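Local coordinates for protein ComZ (Thermus thermophilus, PDB 6QVI) that probably serves as a DNA receptor at the tip of the pilus during natural competence, carrying a beta-solenoid domain on a pseudopilin-like domain, at residues A[150-158]-A[486-496]. Sequence-based numbering, arbitrary orientation.
Sequences LNGGATIRG and CNASQKAEVVY
R157 and Y496 close the firm end of a parallel strand pairing: Y496 N donates to R157 O at 2.8 Å, and R157 N reaches V494 O with an N-H...O angle of 162°, the donor lying almost on the extension of the carbonyl bond. Bonding alternates back along 153-157 and 491-496, through V494 N to T155 O and T155 N to A492 O (3.0 Å), and fades to a weak A492 N to G153 O bond of 3.3 Å. A154, I156, A492 and V494 share one face, which is buried; V494 rests there on F475 and I156 on F180 of strand 180-187.

The other face is buried at V495, which packs on Y186, V465 and F467, and more open at T155, E493 and R157, all partly exposed. E493 starts with CG anti to its own backbone nitrogen (chi1 157°) and then runs extended, laying CB and CG against T155 O and bringing OE2 to 3.2 Å from R157 CD. That oxygen sits at the guanidinium edge, near its plane, yet R157 NH1 stays 4.1 Å from E493 OE2, too far for a salt bridge; carboxylate and guanidinium planes are 56° apart. Their stronger partners lie elsewhere: Y191 OH bonds E493 OE2, and R185 O takes R157 NE. With an alanine in place of E493, the Y191 hydroxyl is likely to lose this acceptor and R157 its nearby opposite charge.

Before G153 the pairing gives way: the 486-490 loop passes strand 150-151, N151 CB meets C486 CB at 4.0 Å, and the disulfide to C476 ties C486 back to strand 474-478. In-register parallel strands, far apart in sequence and flanked by strands 180-187 and 465-467, are characteristic of stacked coils in a beta-solenoid domain.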
ATOM      1  N   LEU A 150      -4.854  -9.083 -16.821  1.00 99.35           N
ATOM      2  CA  LEU A 150      -4.660  -7.776 -17.396  1.00 94.00           C
ATOM      3  C   LEU A 150      -4.921  -7.989 -18.856  1.00 95.84           C
ATOM      4  O   LEU A 150      -4.220  -8.711 -19.499  1.00 97.86           O
ATOM      5  CB  LEU A 150      -3.248  -7.272 -17.152  1.00 85.36           C
ATOM      6  CG  LEU A 150      -2.935  -6.974 -15.682  1.00 83.21           C
ATOM      7  CD1 LEU A 150      -2.298  -8.152 -14.986  1.00 70.18           C
ATOM      8  CD2 LEU A 150      -2.108  -5.733 -15.476  1.00 81.60           C
ATOM      9  N   ASN A 151      -5.968  -7.386 -19.375  1.00100.27           N
ATOM     10  CA  ASN A 151      -6.315  -7.570 -20.761  1.00112.22           C
ATOM     11  C   ASN A 151      -6.399  -6.285 -21.480  1.00108.18           C
ATOM     12  O   ASN A 151      -7.254  -5.495 -21.195  1.00111.89           O
ATOM     13  CB  ASN A 151      -7.676  -8.200 -20.855  1.00123.26           C
ATOM     14  CG  ASN A 151      -7.608  -9.685 -20.829  1.00132.93           C
ATOM     15  OD1 ASN A 151      -8.619 -10.368 -20.907  1.00132.59           O
ATOM     16  ND2 ASN A 151      -6.402 -10.206 -20.712  1.00136.08           N
ATOM     17  N   GLY A 152      -5.539  -6.088 -22.449  1.00101.42           N
ATOM     18  CA  GLY A 152      -5.576  -4.864 -23.192  1.00 98.21           C
ATOM     19  C   GLY A 152      -4.430  -4.017 -22.776  1.00 85.60           C
ATOM     20  O   GLY A 152      -3.944  -4.128 -21.693  1.00 87.20           O
ATOM     21  N   GLY A 153      -4.047  -3.108 -23.633  1.00 89.24           N
ATOM     22  CA  GLY A 153      -2.919  -2.262 -23.391  1.00 87.89           C
ATOM     23  C   GLY A 153      -2.885  -1.506 -22.120  1.00 82.47           C
ATOM     24  O   GLY A 153      -3.886  -1.092 -21.598  1.00 87.67           O
ATOM     25  N   ALA A 154      -1.682  -1.242 -21.668  1.00 78.44           N
ATOM     26  CA  ALA A 154      -1.530  -0.539 -20.418  1.00 75.69           C
ATOM     27  C   ALA A 154      -0.139   0.052 -20.348  1.00 76.00           C
ATOM     28  O   ALA A 154       0.830  -0.555 -20.826  1.00 77.07           O
ATOM     29  CB  ALA A 154      -1.738  -1.485 -19.241  1.00 71.64           C
ATOM     30  N   THR A 155      -0.037   1.161 -19.663  1.00 73.87           N
ATOM     31  CA  THR A 155       1.222   1.763 -19.359  1.00 84.12           C
ATOM     32  C   THR A 155       0.988   2.023 -17.893  1.00 82.39           C
ATOM     33  O   THR A 155       0.166   2.818 -17.546  1.00 80.41           O
ATOM     34  CB  THR A 155       1.534   3.016 -20.166  1.00 82.76           C
ATOM     35  OG1 THR A 155       1.706   4.127 -19.297  1.00 84.36           O
ATOM     36  CG2 THR A 155       0.467   3.303 -21.105  1.00 91.59           C
ATOM     37  N   ILE A 156       1.751   1.363 -17.047  1.00 75.32           N
ATOM     38  CA  ILE A 156       1.553   1.369 -15.599  1.00 74.11           C
ATOM     39  C   ILE A 156       2.772   2.027 -14.978  1.00 76.63           C
ATOM     40  O   ILE A 156       3.880   1.468 -15.021  1.00 81.29           O
ATOM     41  CB  ILE A 156       1.363  -0.043 -15.012  1.00 69.27           C
ATOM     42  CG1 ILE A 156       0.160  -0.780 -15.589  1.00 69.04           C
ATOM     43  CG2 ILE A 156       1.324  -0.018 -13.487  1.00 65.24           C
ATOM     44  CD1 ILE A 156       0.577  -1.923 -16.506  1.00 71.02           C
ATOM     45  N   ARG A 157       2.583   3.195 -14.366  1.00 71.16           N
ATOM     46  CA  ARG A 157       3.705   3.840 -13.692  1.00 76.36           C
ATOM     47  C   ARG A 157       3.585   3.454 -12.218  1.00 76.97           C
ATOM     48  O   ARG A 157       2.882   4.091 -11.425  1.00 80.13           O
ATOM     49  CB  ARG A 157       3.682   5.337 -13.968  1.00 73.41           C
ATOM     50  CG  ARG A 157       3.248   5.542 -15.388  1.00 78.63           C
ATOM     51  CD  ARG A 157       3.619   6.857 -15.978  1.00 78.63           C
ATOM     52  NE  ARG A 157       5.033   6.828 -16.267  1.00 76.07           N
ATOM     53  CZ  ARG A 157       5.565   7.392 -17.337  1.00 82.19           C
ATOM     54  NH1 ARG A 157       4.779   8.019 -18.202  1.00 80.67           N
ATOM     55  NH2 ARG A 157       6.874   7.322 -17.545  1.00 90.99           N
ATOM     56  N   GLY A 158       4.276   2.371 -11.864  1.00 68.46           N
ATOM     57  CA  GLY A 158       4.200   1.794 -10.539  1.00 73.78           C
ATOM     58  C   GLY A 158       4.231   0.277 -10.585  1.00 71.36           C
ATOM     59  O   GLY A 158       4.336  -0.321 -11.664  1.00 60.98           O
ATOM     60  N   CYS A 486     -13.113  -6.893 -23.575  1.00112.56           N
ATOM     61  CA  CYS A 486     -11.781  -6.653 -23.092  1.00121.77           C
ATOM     62  C   CYS A 486     -10.678  -6.642 -24.103  1.00135.78           C
ATOM     63  O   CYS A 486      -9.668  -6.030 -23.874  1.00139.97           O
ATOM     64  CB  CYS A 486     -11.458  -7.681 -22.028  1.00118.17           C
ATOM     65  SG  CYS A 486     -12.155  -7.214 -20.449  1.00126.77           S
ATOM     66  N   ASN A 487     -10.830  -7.342 -25.210  1.00142.60           N
ATOM     67  CA  ASN A 487      -9.741  -7.336 -26.158  1.00149.21           C
ATOM     68  C   ASN A 487      -9.493  -5.947 -26.704  1.00153.58           C
ATOM     69  O   ASN A 487     -10.263  -5.426 -27.488  1.00158.30           O
ATOM     70  CB  ASN A 487      -9.935  -8.348 -27.275  1.00153.61           C
ATOM     71  CG  ASN A 487      -8.638  -9.021 -27.662  1.00152.48           C
ATOM     72  OD1 ASN A 487      -7.593  -8.716 -27.100  1.00146.79           O
ATOM     73  ND2 ASN A 487      -8.697  -9.942 -28.615  1.00155.07           N
ATOM     74  N   ALA A 488      -8.447  -5.318 -26.209  1.00151.84           N
ATOM     75  CA  ALA A 488      -8.077  -4.006 -26.667  1.00147.40           C
ATOM     76  C   ALA A 488      -6.606  -4.047 -26.961  1.00145.00           C
ATOM     77  O   ALA A 488      -5.864  -4.880 -26.439  1.00139.69           O
ATOM     78  CB  ALA A 488      -8.373  -2.971 -25.623  1.00142.42           C
ATOM     79  N   SER A 489      -6.180  -3.143 -27.819  1.00148.72           N
ATOM     80  CA  SER A 489      -4.802  -3.107 -28.211  1.00143.37           C
ATOM     81  C   SER A 489      -4.229  -1.752 -27.961  1.00137.40           C
ATOM     82  O   SER A 489      -3.030  -1.590 -28.036  1.00140.07           O
ATOM     83  CB  SER A 489      -4.668  -3.500 -29.662  1.00149.21           C
ATOM     84  OG  SER A 489      -5.486  -4.616 -29.922  1.00150.91           O
ATOM     85  N   GLN A 490      -5.061  -0.748 -27.716  1.00133.93           N
ATOM     86  CA  GLN A 490      -4.449   0.515 -27.348  1.00125.18           C
ATOM     87  C   GLN A 490      -4.289   0.548 -25.856  1.00111.74           C
ATOM     88  O   GLN A 490      -4.745  -0.300 -25.145  1.00 98.05           O
ATOM     89  CB  GLN A 490      -5.036   1.796 -27.919  1.00126.10           C
ATOM     90  CG  GLN A 490      -4.725   2.042 -29.370  1.00132.66           C
ATOM     91  CD  GLN A 490      -5.583   3.136 -29.958  1.00141.18           C
ATOM     92  OE1 GLN A 490      -6.652   2.865 -30.490  1.00147.45           O
ATOM     93  NE2 GLN A 490      -5.128   4.378 -29.855  1.00140.47           N
ATOM     94  N   LYS A 491      -3.783   1.644 -25.388  1.00 99.01           N
ATOM     95  CA  LYS A 491      -3.272   1.687 -24.033  1.00 90.35           C
ATOM     96  C   LYS A 491      -4.087   2.640 -23.175  1.00 85.68           C
ATOM     97  O   LYS A 491      -4.334   3.789 -23.566  1.00 89.57           O
ATOM     98  CB  LYS A 491      -1.801   2.132 -24.067  1.00 89.48           C
ATOM     99  CG  LYS A 491      -0.928   1.178 -24.902  1.00 94.89           C
ATOM    100  CD  LYS A 491       0.560   1.566 -24.951  1.00 99.15           C
ATOM    101  CE  LYS A 491       1.450   0.451 -25.532  1.00 90.82           C
ATOM    102  NZ  LYS A 491       2.904   0.787 -25.404  1.00 90.13           N
ATOM    103  N   ALA A 492      -4.493   2.156 -22.008  1.00 74.84           N
ATOM    104  CA  ALA A 492      -4.885   2.984 -20.884  1.00 67.07           C
ATOM    105  C   ALA A 492      -3.714   3.048 -19.912  1.00 67.15           C
ATOM    106  O   ALA A 492      -2.760   2.281 -20.024  1.00 71.30           O
ATOM    107  CB  ALA A 492      -6.128   2.426 -20.205  1.00 60.50           C
ATOM    108  N   GLU A 493      -3.763   3.989 -18.965  1.00 62.75           N
ATOM    109  CA  GLU A 493      -2.614   4.190 -18.090  1.00 69.20           C
ATOM    110  C   GLU A 493      -3.025   4.357 -16.631  1.00 74.62           C
ATOM    111  O   GLU A 493      -4.044   4.975 -16.320  1.00 82.10           O
ATOM    112  CB  GLU A 493      -1.754   5.376 -18.597  1.00 83.25           C
ATOM    113  CG  GLU A 493      -0.868   6.033 -17.525  1.00100.71           C
ATOM    114  CD  GLU A 493       0.110   7.069 -18.074  1.00108.61           C
ATOM    115  OE1 GLU A 493       0.208   7.250 -19.308  1.00111.13           O
ATOM    116  OE2 GLU A 493       0.846   7.652 -17.258  1.00112.86           O
ATOM    117  N   VAL A 494      -2.213   3.816 -15.729  1.00 73.94           N
ATOM    118  CA  VAL A 494      -2.441   3.949 -14.302  1.00 73.40           C
ATOM    119  C   VAL A 494      -1.185   4.537 -13.691  1.00 78.19           C
ATOM    120  O   VAL A 494      -0.078   4.044 -13.936  1.00 89.86           O
ATOM    121  CB  VAL A 494      -2.795   2.616 -13.606  1.00 66.21           C
ATOM    122  CG1 VAL A 494      -3.148   2.874 -12.125  1.00 57.60           C
ATOM    123  CG2 VAL A 494      -3.930   1.862 -14.324  1.00 62.12           C
ATOM    124  N   VAL A 495      -1.351   5.557 -12.864  1.00 65.76           N
ATOM    125  CA  VAL A 495      -0.216   6.241 -12.286  1.00 66.47           C
ATOM    126  C   VAL A 495      -0.289   6.064 -10.786  1.00 71.27           C
ATOM    127  O   VAL A 495      -1.203   6.579 -10.129  1.00 73.52           O
ATOM    128  CB  VAL A 495      -0.199   7.717 -12.680  1.00 68.51           C
ATOM    129  CG1 VAL A 495       0.956   8.447 -12.008  1.00 69.92           C
ATOM    130  CG2 VAL A 495      -0.091   7.807 -14.203  1.00 68.59           C
ATOM    131  N   TYR A 496       0.652   5.304 -10.242  1.00 73.62           N
ATOM    132  CA  TYR A 496       0.607   5.041  -8.822  1.00 77.14           C
ATOM    133  C   TYR A 496       1.067   6.277  -8.074  1.00 80.50           C
ATOM    134  O   TYR A 496       2.185   6.757  -8.275  1.00 98.60           O
ATOM    135  CB  TYR A 496       1.445   3.825  -8.470  1.00 78.02           C
ATOM    136  CG  TYR A 496       1.597   3.665  -6.978  1.00 83.31           C
ATOM    137  CD1 TYR A 496       2.790   3.253  -6.433  1.00 76.47           C
ATOM    138  CD2 TYR A 496       0.514   3.837  -6.122  1.00 86.65           C
ATOM    139  CE1 TYR A 496       2.923   3.085  -5.086  1.00 81.30           C
ATOM    140  CE2 TYR A 496       0.647   3.676  -4.750  1.00 85.19           C
ATOM    141  CZ  TYR A 496       1.854   3.296  -4.244  1.00 86.24           C
ATOM    142  OH  TYR A 496       2.001   3.133  -2.883  1.00 92.45           O
TER